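Local coordinates for protein type II restriction enzyme BsoBI (Geobacillus stearothermophilus, PDB 1DC1) that recognises the double-stranded DNA sequence 5'-CYCGRG-3' as a homodimer and cleaves it after the first cytosine, at residues D70-I78 / L114-S125; K5-S13 / W293-N303. One frame throughout, in Å; residues are numbered along the deposited sequence.

Contact 1 (D70-I78 / L114-S125); sequences DALLYASGI and LIFRYLLFQGDS. With nucleotides of chain B.
Tyr74 lies against the 114-125 helix with the amide oxygen of Gln122 over the centre of its ring: Gln122 OE1 sits 3.5 Å from Tyr74 CG, reached because the glutamine chain bends at its second torsion (chi2 -75°). At the ring edge, Tyr74 CE1 meets Phe121 O at 3.4 Å, and Tyr74 OH donates to OP1 of DG10 of chain B over 2.5 Å. A water gives one proton to Tyr74 OH and the other to Phe121 O.

Farther along, the small Ala75 lets helical segments 70-75 and 114-125, whose axes cross at 72°, come close: its CB reaches Tyr118 CA at 3.7 Å and Leu114 CD1 at 3.5 Å. Ala71 likewise leaves room for the Tyr118 ring. Gly77 closes helix 69-75 in a Schellman motif and lays its CA over the Phe121 face, 3.9 Å from the centroid, a CH-pi contact. A second water links Ala75 O to Arg117 NH1, whose guanidinium also bonds Ser39 of the second subunit and pairs with Glu113.

The Gln122 amide, the Phe121 carbonyl and a shared water set the phenol beside the DNA backbone; donating to a phosphate oxygen, Tyr74 OH can contribute to DNA binding whatever the base sequence.

Contact 2 (K5-S13 / W293-N303); sequences KPFENHLKS and WDQLQSGSLTN
Phe7 O accepts two backbone hydrogen bonds, from Leu11 N at 2.9 Å and from His10 N at 3.2 Å, and the bonds tighten residues 7-11 into a turn from which Phe7 and Leu11 point at helix 286-298. The same oxygen lies over the centre of the imidazole of His10, which hydrogen-bonds Ser315 and Ser304 O through its two nitrogens.

No direct hydrogen bond joins the two segments, so side-chain fit does most of the work. The Phe7 ring is swung across to Leu296 by a first torsion that sets CG between the backbone N and carbonyl carbon (chi1 64°). Leu296 CB stands almost exactly above the ring, 3.9 Å from the centroid and only 6° off its normal, a CH-pi contact. Behind the other face lies the aliphatic CG of Glu8, while Gln297 NE2 comes to the ring edge, its amide nearly perpendicular to the ring. Branched Leu296 also serves Leu11, the two CD1 atoms lying 3.8 Å apart. With CG opposite the backbone N (chi1 180°), the indole of Trp293 reaches the backbone of residues 12-13 with its six-membered ring: Leu11 CB meets its edge, and Ser13 C lies over a face, 3.7 Å from Trp293 CZ3.

At the other end, the flat amide of Asn303 slips past the Pro6 ring, with Asn303 ND2 3.3 Å from Pro6 CB. That nitrogen donates to a water which in turn bonds weakly to Pro6 O.

Here the N-terminal loop packs on the last turns of helix 286-298 and on the start of strand 303-306, outermost in this chain's mixed sheet; the turn at Gly299, with positive phi, joins the two in the alpha/beta core of a PDDEXK-clan nuclease.

In the fold
The two contacts lie on opposite sides of the chain's centre, with their own centres 48 Å apart and nearest atoms about 30 Å apart. Along the sequence contact 1 falls inside the loop of chain that contact 2 closes, bringing the chain's beginning back to residues near its end. Contact 1 belongs to an all-helical region, where helix 69-75 crosses the long helix 110-152 beside the second subunit and the DNA. Contact 2 belongs to the part built on the mixed sheet, which also carries strand 235-242 with the predicted catalytic magnesium ligands Glu240 and Lys242. The long helices 21-53 and 110-152 bridge these regions, linking DNA-backbone and dimer contacts at one end to the nuclease core at the other.

Contact 1 (D70-I78 / L114-S125)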
loop_
_atom_site.group_PDB
_atom_site.type_symbol
_atom_site.label_atom_id
_atom_site.label_comp_id
_atom_site.label_asym_id
_atom_site.label_seq_id
_atom_site.Cartn_x
_atom_site.Cartn_y
_atom_site.Cartn_z
ATOM N N ASP D 70 8.947 23.889 -9.984
ATOM C CA ASP D 70 8.495 22.738 -9.208
ATOM C C ASP D 70 7.729 21.773 -10.092
ATOM O O ASP D 70 7.904 20.556 -9.989
ATOM C CB ASP D 70 7.670 23.233 -8.027
ATOM C CG ASP D 70 8.515 24.064 -7.049
ATOM O OD1 ASP D 70 9.617 23.626 -6.653
ATOM O OD2 ASP D 70 8.093 25.164 -6.682
ATOM N N ALA D 71 6.905 22.327 -10.979
ATOM C CA ALA D 71 6.124 21.547 -11.953
ATOM C C ALA D 71 7.112 20.788 -12.876
ATOM O O ALA D 71 6.913 19.615 -13.194
ATOM C CB ALA D 71 5.231 22.477 -12.778
ATOM N N LEU D 72 8.184 21.465 -13.316
ATOM C CA LEU D 72 9.199 20.833 -14.158
ATOM C C LEU D 72 9.852 19.660 -13.397
ATOM O O LEU D 72 10.060 18.578 -13.984
ATOM C CB LEU D 72 10.329 21.804 -14.576
ATOM C CG LEU D 72 10.089 22.988 -15.497
ATOM C CD1 LEU D 72 11.483 23.599 -15.841
ATOM C CD2 LEU D 72 9.372 22.545 -16.758
ATOM N N LEU D 73 10.171 19.862 -12.119
ATOM C CA LEU D 73 10.773 18.783 -11.341
ATOM C C LEU D 73 9.767 17.637 -11.259
ATOM O O LEU D 73 10.151 16.472 -11.464
ATOM C CB LEU D 73 11.156 19.215 -9.930
ATOM C CG LEU D 73 11.759 18.153 -8.967
ATOM C CD1 LEU D 73 13.088 17.563 -9.535
ATOM C CD2 LEU D 73 11.987 18.805 -7.595
ATOM N N TYR D 74 8.493 17.939 -11.007
ATOM C CA TYR D 74 7.519 16.877 -10.929
ATOM C C TYR D 74 7.377 16.120 -12.249
ATOM O O TYR D 74 7.370 14.882 -12.259
ATOM C CB TYR D 74 6.155 17.418 -10.473
ATOM C CG TYR D 74 5.387 16.375 -9.653
ATOM C CD1 TYR D 74 4.750 15.285 -10.288
ATOM C CD2 TYR D 74 5.371 16.421 -8.247
ATOM C CE1 TYR D 74 4.117 14.250 -9.536
ATOM C CE2 TYR D 74 4.749 15.411 -7.501
ATOM C CZ TYR D 74 4.132 14.329 -8.173
ATOM O OH TYR D 74 3.578 13.306 -7.479
ATOM N N ALA D 75 7.267 16.861 -13.352
ATOM C CA ALA D 75 7.142 16.278 -14.695
ATOM C C ALA D 75 8.363 15.441 -15.086
ATOM O O ALA D 75 8.247 14.568 -15.949
ATOM C CB ALA D 75 6.897 17.382 -15.753
ATOM N N SER D 76 9.511 15.709 -14.448
ATOM C CA SER D 76 10.756 14.997 -14.702
ATOM C C SER D 76 10.782 13.637 -14.015
ATOM O O SER D 76 11.759 12.911 -14.114
ATOM C CB SER D 76 11.975 15.855 -14.306
ATOM O OG SER D 76 12.385 15.634 -12.969
ATOM N N GLY D 77 9.696 13.271 -13.339
ATOM C CA GLY D 77 9.620 11.963 -12.715
ATOM C C GLY D 77 9.896 11.905 -11.236
ATOM O O GLY D 77 10.079 10.800 -10.709
ATOM N N ILE D 78 9.915 13.071 -10.580
ATOM C CA ILE D 78 10.181 13.170 -9.154
ATOM C C ILE D 78 8.933 13.474 -8.283
ATOM O O ILE D 78 8.416 14.596 -8.286
ATOM C CB ILE D 78 11.303 14.236 -8.891
ATOM C CG1 ILE D 78 12.526 13.978 -9.796
ATOM C CG2 ILE D 78 11.668 14.240 -7.385
ATOM C CD1 ILE D 78 13.160 12.614 -9.628
ATOM N N LEU D 114 5.498 18.288 -22.060
ATOM C CA LEU D 114 5.643 18.677 -20.657
ATOM C C LEU D 114 4.353 18.494 -19.862
ATOM O O LEU D 114 4.349 17.906 -18.761
ATOM C CB LEU D 114 6.044 20.148 -20.572
ATOM C CG LEU D 114 6.106 20.773 -19.172
ATOM C CD1 LEU D 114 6.966 19.921 -18.203
ATOM C CD2 LEU D 114 6.693 22.194 -19.333
ATOM N N ILE D 115 3.254 19.033 -20.411
ATOM C CA ILE D 115 1.933 18.951 -19.749
ATOM C C ILE D 115 1.468 17.493 -19.561
ATOM O O ILE D 115 0.954 17.149 -18.511
ATOM C CB ILE D 115 0.788 19.761 -20.519
ATOM C CG1 ILE D 115 1.207 21.237 -20.799
ATOM C CG2 ILE D 115 -0.466 19.747 -19.691
ATOM C CD1 ILE D 115 1.836 21.986 -19.641
ATOM N N PHE D 116 1.645 16.660 -20.585
ATOM C CA PHE D 116 1.283 15.247 -20.558
ATOM C C PHE D 116 2.119 14.538 -19.464
ATOM O O PHE D 116 1.577 13.728 -18.709
ATOM C CB PHE D 116 1.573 14.575 -21.918
ATOM C CG PHE D 116 0.623 14.968 -23.028
ATOM C CD1 PHE D 116 -0.488 15.800 -22.794
ATOM C CD2 PHE D 116 0.839 14.504 -24.316
ATOM C CE1 PHE D 116 -1.374 16.170 -23.843
ATOM C CE2 PHE D 116 -0.039 14.863 -25.370
ATOM C CZ PHE D 116 -1.135 15.691 -25.133
ATOM N N ARG D 117 3.428 14.835 -19.380
ATOM C CA ARG D 117 4.259 14.199 -18.358
ATOM C C ARG D 117 3.921 14.697 -16.980
ATOM O O ARG D 117 3.889 13.920 -16.028
ATOM C CB ARG D 117 5.732 14.377 -18.666
ATOM C CG ARG D 117 6.110 13.358 -19.733
ATOM C CD ARG D 117 7.516 13.486 -20.425
ATOM N NE ARG D 117 7.642 12.318 -21.318
ATOM C CZ ARG D 117 8.005 11.101 -20.913
ATOM N NH1 ARG D 117 8.304 10.870 -19.633
ATOM N NH2 ARG D 117 7.985 10.104 -21.775
ATOM N N TYR D 118 3.649 15.990 -16.877
ATOM C CA TYR D 118 3.286 16.572 -15.597
ATOM C C TYR D 118 1.982 15.863 -15.052
ATOM O O TYR D 118 1.918 15.504 -13.877
ATOM C CB TYR D 118 3.104 18.080 -15.802
ATOM C CG TYR D 118 2.460 18.737 -14.645
ATOM C CD1 TYR D 118 3.202 19.077 -13.520
ATOM C CD2 TYR D 118 1.074 19.004 -14.657
ATOM C CE1 TYR D 118 2.575 19.683 -12.420
ATOM C CE2 TYR D 118 0.460 19.601 -13.581
ATOM C CZ TYR D 118 1.200 19.943 -12.478
ATOM O OH TYR D 118 0.572 20.600 -11.454
ATOM N N LEU D 119 0.991 15.623 -15.922
ATOM C CA LEU D 119 -0.275 14.967 -15.539
ATOM C C LEU D 119 -0.089 13.476 -15.242
ATOM O O LEU D 119 -0.631 12.938 -14.277
ATOM C CB LEU D 119 -1.338 15.137 -16.655
ATOM C CG LEU D 119 -2.029 16.519 -16.751
ATOM C CD1 LEU D 119 -2.662 16.723 -18.153
ATOM C CD2 LEU D 119 -3.083 16.635 -15.629
ATOM N N LEU D 120 0.640 12.799 -16.108
ATOM C CA LEU D 120 0.906 11.404 -15.894
ATOM C C LEU D 120 1.504 11.169 -14.486
ATOM O O LEU D 120 1.065 10.260 -13.795
ATOM C CB LEU D 120 1.889 10.891 -16.954
ATOM C CG LEU D 120 2.249 9.406 -16.807
ATOM C CD1 LEU D 120 0.954 8.615 -17.129
ATOM C CD2 LEU D 120 3.463 9.019 -17.714
ATOM N N PHE D 121 2.525 11.945 -14.090
ATOM C CA PHE D 121 3.123 11.753 -12.760
ATOM C C PHE D 121 2.217 12.308 -11.636
ATOM O O PHE D 121 2.134 11.723 -10.558
ATOM C CB PHE D 121 4.555 12.352 -12.705
ATOM C CG PHE D 121 5.542 11.666 -13.645
ATOM C CD1 PHE D 121 5.575 10.280 -13.758
ATOM C CD2 PHE D 121 6.328 12.401 -14.484
ATOM C CE1 PHE D 121 6.371 9.651 -14.716
ATOM C CE2 PHE D 121 7.120 11.787 -15.433
ATOM C CZ PHE D 121 7.145 10.421 -15.560
ATOM N N GLN D 122 1.506 13.404 -11.895
ATOM C CA GLN D 122 0.577 13.979 -10.902
ATOM C C GLN D 122 -0.580 12.974 -10.617
ATOM O O GLN D 122 -1.199 13.013 -9.573
ATOM C CB GLN D 122 0.015 15.313 -11.414
ATOM C CG GLN D 122 0.953 16.487 -11.152
ATOM C CD GLN D 122 0.966 16.929 -9.684
ATOM O OE1 GLN D 122 2.015 16.983 -9.029
ATOM N NE2 GLN D 122 -0.202 17.250 -9.164
ATOM N N GLY D 123 -0.872 12.079 -11.555
ATOM C CA GLY D 123 -1.912 11.098 -11.315
ATOM C C GLY D 123 -1.580 10.217 -10.116
ATOM O O GLY D 123 -2.469 9.757 -9.406
ATOM N N ASP D 124 -0.296 9.963 -9.875
ATOM C CA ASP D 124 0.083 9.124 -8.725
ATOM C C ASP D 124 -0.137 9.967 -7.452
ATOM O O ASP D 124 -0.460 9.430 -6.396
ATOM C CB ASP D 124 1.549 8.699 -8.851
ATOM C CG ASP D 124 1.846 7.307 -8.239
ATOM O OD1 ASP D 124 0.996 6.671 -7.597
ATOM O OD2 ASP D 124 2.974 6.849 -8.427
ATOM N N SER D 125 0.045 11.280 -7.565
ATOM C CA SER D 125 -0.204 12.192 -6.425
ATOM C C SER D 125 -1.707 12.214 -6.081
ATOM O O SER D 125 -2.055 12.152 -4.893
ATOM C CB SER D 125 0.252 13.630 -6.737
ATOM O OG SER D 125 -0.185 14.505 -5.721
ATOM P P DA B 9 6.607 7.404 -5.126
ATOM O OP1 DA B 9 6.706 6.667 -6.414
ATOM O OP2 DA B 9 7.831 8.063 -4.594
ATOM O "O5'" DA B 9 5.409 8.482 -5.148
ATOM C "C5'" DA B 9 4.362 8.486 -6.170
ATOM C "C4'" DA B 9 3.029 8.854 -5.560
ATOM O "O4'" DA B 9 2.393 7.724 -4.931
ATOM C "C3'" DA B 9 3.058 9.916 -4.472
ATOM O "O3'" DA B 9 3.225 11.220 -5.037
ATOM C "C2'" DA B 9 1.731 9.687 -3.760
ATOM C "C1'" DA B 9 1.576 8.170 -3.850
ATOM N N9 DA B 9 2.048 7.502 -2.635
ATOM C C8 DA B 9 3.351 7.169 -2.304
ATOM N N7 DA B 9 3.462 6.597 -1.132
ATOM C C5 DA B 9 2.156 6.534 -0.655
ATOM C C6 DA B 9 1.594 6.027 0.540
ATOM N N6 DA B 9 2.287 5.449 1.516
ATOM N N1 DA B 9 0.268 6.137 0.689
ATOM C C2 DA B 9 -0.460 6.708 -0.280
ATOM N N3 DA B 9 -0.061 7.210 -1.431
ATOM C C4 DA B 9 1.274 7.090 -1.567
ATOM P P DG B 10 3.448 12.482 -4.075
ATOM O OP1 DG B 10 3.811 13.598 -4.990
ATOM O OP2 DG B 10 4.376 12.100 -2.987
ATOM O "O5'" DG B 10 1.967 12.742 -3.559
ATOM C "C5'" DG B 10 1.694 13.354 -2.316
ATOM C "C4'" DG B 10 0.382 12.826 -1.776
ATOM O "O4'" DG B 10 0.456 11.393 -1.663
ATOM C "C3'" DG B 10 0.125 13.329 -0.363
ATOM O "O3'" DG B 10 -0.724 14.445 -0.422
ATOM C "C2'" DG B 10 -0.572 12.183 0.333
ATOM C "C1'" DG B 10 0.010 10.969 -0.370
ATOM N N9 DG B 10 1.145 10.368 0.318
ATOM C C8 DG B 10 2.430 10.250 -0.170
ATOM N N7 DG B 10 3.214 9.574 0.620
ATOM C C5 DG B 10 2.405 9.247 1.709
ATOM C C6 DG B 10 2.703 8.484 2.905
ATOM O O6 DG B 10 3.780 7.992 3.257
ATOM N N1 DG B 10 1.574 8.355 3.732
ATOM C C2 DG B 10 0.344 8.949 3.488
ATOM N N2 DG B 10 -0.618 8.759 4.444
ATOM N N3 DG B 10 0.071 9.682 2.395
ATOM C C4 DG B 10 1.134 9.764 1.550
HETATM O O HOH W 1 4.685 11.084 -8.904
HETATM O O HOH W 2 9.643 12.534 -17.591
#

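Contact 2 (K5-S13 / W293-N303)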
loop_
_atom_site.group_PDB
_atom_site.type_symbol
_atom_site.label_atom_id
_atom_site.label_comp_id
_atom_site.label_asym_id
_atom_site.label_seq_id
_atom_site.Cartn_x
_atom_site.Cartn_y
_atom_site.Cartn_z
ATOM N N LYS D 5 -21.517 -12.461 24.315
ATOM C CA LYS D 5 -20.261 -11.734 24.106
ATOM C C LYS D 5 -20.647 -10.524 23.263
ATOM O O LYS D 5 -21.601 -10.588 22.457
ATOM C CB LYS D 5 -19.260 -12.570 23.337
ATOM C CG LYS D 5 -18.457 -13.476 24.213
ATOM C CD LYS D 5 -17.460 -12.711 25.054
ATOM C CE LYS D 5 -16.499 -13.659 25.737
ATOM N NZ LYS D 5 -16.322 -13.348 27.194
ATOM N N PRO D 6 -19.883 -9.421 23.395
ATOM C CA PRO D 6 -20.237 -8.234 22.623
ATOM C C PRO D 6 -20.485 -8.522 21.152
ATOM O O PRO D 6 -21.562 -8.236 20.603
ATOM C CB PRO D 6 -19.033 -7.305 22.834
ATOM C CG PRO D 6 -17.894 -8.231 23.303
ATOM C CD PRO D 6 -18.646 -9.191 24.172
ATOM N N PHE D 7 -19.476 -9.094 20.515
ATOM C CA PHE D 7 -19.564 -9.395 19.102
ATOM C C PHE D 7 -20.692 -10.358 18.737
ATOM O O PHE D 7 -21.145 -10.347 17.585
ATOM C CB PHE D 7 -18.276 -10.003 18.651
ATOM C CG PHE D 7 -17.992 -11.305 19.308
ATOM C CD1 PHE D 7 -17.432 -11.340 20.587
ATOM C CD2 PHE D 7 -18.240 -12.503 18.619
ATOM C CE1 PHE D 7 -17.106 -12.562 21.168
ATOM C CE2 PHE D 7 -17.922 -13.762 19.181
ATOM C CZ PHE D 7 -17.352 -13.796 20.455
ATOM N N GLU D 8 -21.146 -11.191 19.682
ATOM C CA GLU D 8 -22.216 -12.149 19.378
ATOM C C GLU D 8 -23.546 -11.455 19.124
ATOM O O GLU D 8 -24.481 -12.040 18.590
ATOM C CB GLU D 8 -22.378 -13.117 20.519
ATOM C CG GLU D 8 -21.353 -14.188 20.509
ATOM C CD GLU D 8 -21.282 -14.913 21.845
ATOM O OE1 GLU D 8 -22.203 -14.727 22.678
ATOM O OE2 GLU D 8 -20.305 -15.671 22.061
ATOM N N ASN D 9 -23.637 -10.197 19.525
ATOM C CA ASN D 9 -24.859 -9.463 19.296
ATOM C C ASN D 9 -25.104 -9.222 17.797
ATOM O O ASN D 9 -26.247 -9.164 17.349
ATOM C CB ASN D 9 -24.849 -8.116 20.013
ATOM C CG ASN D 9 -26.157 -7.387 19.832
ATOM O OD1 ASN D 9 -27.201 -7.830 20.336
ATOM N ND2 ASN D 9 -26.131 -6.288 19.083
ATOM N N HIS D 10 -24.049 -9.066 17.008
ATOM C CA HIS D 10 -24.257 -8.842 15.573
ATOM C C HIS D 10 -23.554 -9.854 14.671
ATOM O O HIS D 10 -23.724 -9.791 13.456
ATOM C CB HIS D 10 -23.839 -7.429 15.165
ATOM C CG HIS D 10 -22.407 -7.112 15.487
ATOM N ND1 HIS D 10 -22.012 -6.599 16.708
ATOM C CD2 HIS D 10 -21.279 -7.227 14.742
ATOM C CE1 HIS D 10 -20.704 -6.406 16.696
ATOM N NE2 HIS D 10 -20.237 -6.777 15.515
ATOM N N LEU D 11 -22.766 -10.772 15.249
ATOM C CA LEU D 11 -22.063 -11.827 14.488
ATOM C C LEU D 11 -22.481 -13.192 14.937
ATOM O O LEU D 11 -22.248 -13.553 16.079
ATOM C CB LEU D 11 -20.550 -11.795 14.695
ATOM C CG LEU D 11 -19.953 -10.499 14.214
ATOM C CD1 LEU D 11 -18.491 -10.444 14.624
ATOM C CD2 LEU D 11 -20.148 -10.393 12.708
ATOM N N LYS D 12 -23.050 -13.975 14.037
ATOM C CA LYS D 12 -23.443 -15.324 14.402
ATOM C C LYS D 12 -22.545 -16.360 13.725
ATOM O O LYS D 12 -22.431 -17.496 14.183
ATOM C CB LYS D 12 -24.908 -15.553 14.035
ATOM C CG LYS D 12 -25.775 -14.310 14.195
ATOM C CD LYS D 12 -25.741 -13.713 15.615
ATOM C CE LYS D 12 -26.254 -12.253 15.611
ATOM N NZ LYS D 12 -26.919 -11.858 16.887
ATOM N N SER D 13 -21.894 -15.973 12.640
ATOM C CA SER D 13 -21.017 -16.908 11.933
ATOM C C SER D 13 -19.857 -16.126 11.314
ATOM O O SER D 13 -19.931 -14.902 11.164
ATOM C CB SER D 13 -21.794 -17.664 10.837
ATOM O OG SER D 13 -22.295 -16.793 9.815
ATOM N N TRP D 293 -12.634 -14.138 13.657
ATOM C CA TRP D 293 -13.548 -14.957 14.432
ATOM C C TRP D 293 -12.786 -15.781 15.477
ATOM O O TRP D 293 -13.172 -15.831 16.652
ATOM C CB TRP D 293 -14.303 -15.850 13.493
ATOM C CG TRP D 293 -15.246 -16.722 14.158
ATOM C CD1 TRP D 293 -15.026 -17.989 14.580
ATOM C CD2 TRP D 293 -16.591 -16.418 14.466
ATOM N NE1 TRP D 293 -16.157 -18.507 15.134
ATOM C CE2 TRP D 293 -17.142 -17.562 15.081
ATOM C CE3 TRP D 293 -17.396 -15.283 14.286
ATOM C CZ2 TRP D 293 -18.471 -17.611 15.522
ATOM C CZ3 TRP D 293 -18.707 -15.321 14.719
ATOM C CH2 TRP D 293 -19.236 -16.480 15.332
ATOM N N ASP D 294 -11.699 -16.422 15.077
ATOM C CA ASP D 294 -10.911 -17.187 16.031
ATOM C C ASP D 294 -10.422 -16.307 17.186
ATOM O O ASP D 294 -10.411 -16.726 18.349
ATOM C CB ASP D 294 -9.705 -17.810 15.341
ATOM C CG ASP D 294 -10.099 -18.969 14.472
ATOM O OD1 ASP D 294 -11.289 -19.356 14.575
ATOM O OD2 ASP D 294 -9.243 -19.478 13.702
ATOM N N GLN D 295 -9.982 -15.096 16.858
ATOM C CA GLN D 295 -9.484 -14.142 17.872
ATOM C C GLN D 295 -10.601 -13.652 18.785
ATOM O O GLN D 295 -10.365 -13.397 19.970
ATOM C CB GLN D 295 -8.781 -12.947 17.190
ATOM C CG GLN D 295 -7.464 -13.345 16.560
ATOM C CD GLN D 295 -6.628 -12.151 16.164
ATOM O OE1 GLN D 295 -6.799 -11.086 16.712
ATOM N NE2 GLN D 295 -5.723 -12.326 15.206
ATOM N N LEU D 296 -11.805 -13.489 18.238
ATOM C CA LEU D 296 -12.929 -13.089 19.077
ATOM C C LEU D 296 -13.258 -14.269 20.032
ATOM O O LEU D 296 -13.501 -14.067 21.209
ATOM C CB LEU D 296 -14.173 -12.749 18.242
ATOM C CG LEU D 296 -14.128 -11.444 17.417
ATOM C CD1 LEU D 296 -15.263 -11.481 16.382
ATOM C CD2 LEU D 296 -14.204 -10.164 18.308
ATOM N N GLN D 297 -13.254 -15.494 19.521
ATOM C CA GLN D 297 -13.537 -16.692 20.340
ATOM C C GLN D 297 -12.473 -16.877 21.434
ATOM O O GLN D 297 -12.760 -17.202 22.570
ATOM C CB GLN D 297 -13.533 -17.910 19.427
ATOM C CG GLN D 297 -14.656 -17.851 18.500
ATOM C CD GLN D 297 -15.957 -17.993 19.229
ATOM O OE1 GLN D 297 -16.084 -18.844 20.082
ATOM N NE2 GLN D 297 -16.936 -17.172 18.893
ATOM N N SER D 298 -11.221 -16.638 21.096
ATOM C CA SER D 298 -10.131 -16.805 22.049
ATOM C C SER D 298 -10.007 -15.628 23.004
ATOM O O SER D 298 -9.249 -15.666 23.963
ATOM C CB SER D 298 -8.782 -16.970 21.327
ATOM O OG SER D 298 -8.255 -15.705 20.942
ATOM N N GLY D 299 -10.718 -14.562 22.720
ATOM C CA GLY D 299 -10.638 -13.439 23.595
ATOM C C GLY D 299 -9.479 -12.533 23.235
ATOM O O GLY D 299 -9.295 -11.475 23.827
ATOM N N SER D 300 -8.679 -12.886 22.242
ATOM C CA SER D 300 -7.575 -11.987 21.940
ATOM C C SER D 300 -8.085 -10.674 21.281
ATOM O O SER D 300 -7.493 -9.617 21.467
ATOM C CB SER D 300 -6.441 -12.710 21.168
ATOM O OG SER D 300 -6.480 -12.474 19.794
ATOM N N LEU D 301 -9.196 -10.720 20.557
ATOM C CA LEU D 301 -9.805 -9.502 20.025
ATOM C C LEU D 301 -11.159 -9.439 20.763
ATOM O O LEU D 301 -11.847 -10.449 20.894
ATOM C CB LEU D 301 -9.997 -9.613 18.517
ATOM C CG LEU D 301 -10.155 -8.430 17.565
ATOM C CD1 LEU D 301 -8.969 -7.500 17.676
ATOM C CD2 LEU D 301 -10.328 -8.994 16.105
ATOM N N THR D 302 -11.527 -8.264 21.266
ATOM C CA THR D 302 -12.768 -8.051 22.016
ATOM C C THR D 302 -14.040 -7.914 21.171
ATOM O O THR D 302 -15.116 -8.399 21.551
ATOM C CB THR D 302 -12.669 -6.804 22.920
ATOM O OG1 THR D 302 -11.398 -6.801 23.574
ATOM C CG2 THR D 302 -13.757 -6.824 23.962
ATOM N N ASN D 303 -13.913 -7.254 20.023
ATOM C CA ASN D 303 -15.060 -7.057 19.147
ATOM C C ASN D 303 -14.589 -6.701 17.739
ATOM O O ASN D 303 -13.424 -6.327 17.517
ATOM C CB ASN D 303 -15.957 -5.948 19.717
ATOM C CG ASN D 303 -17.411 -6.145 19.390
ATOM O OD1 ASN D 303 -17.784 -6.859 18.442
ATOM N ND2 ASN D 303 -18.254 -5.492 20.164
HETATM O O HOH W 3 -21.161 -5.293 19.900
#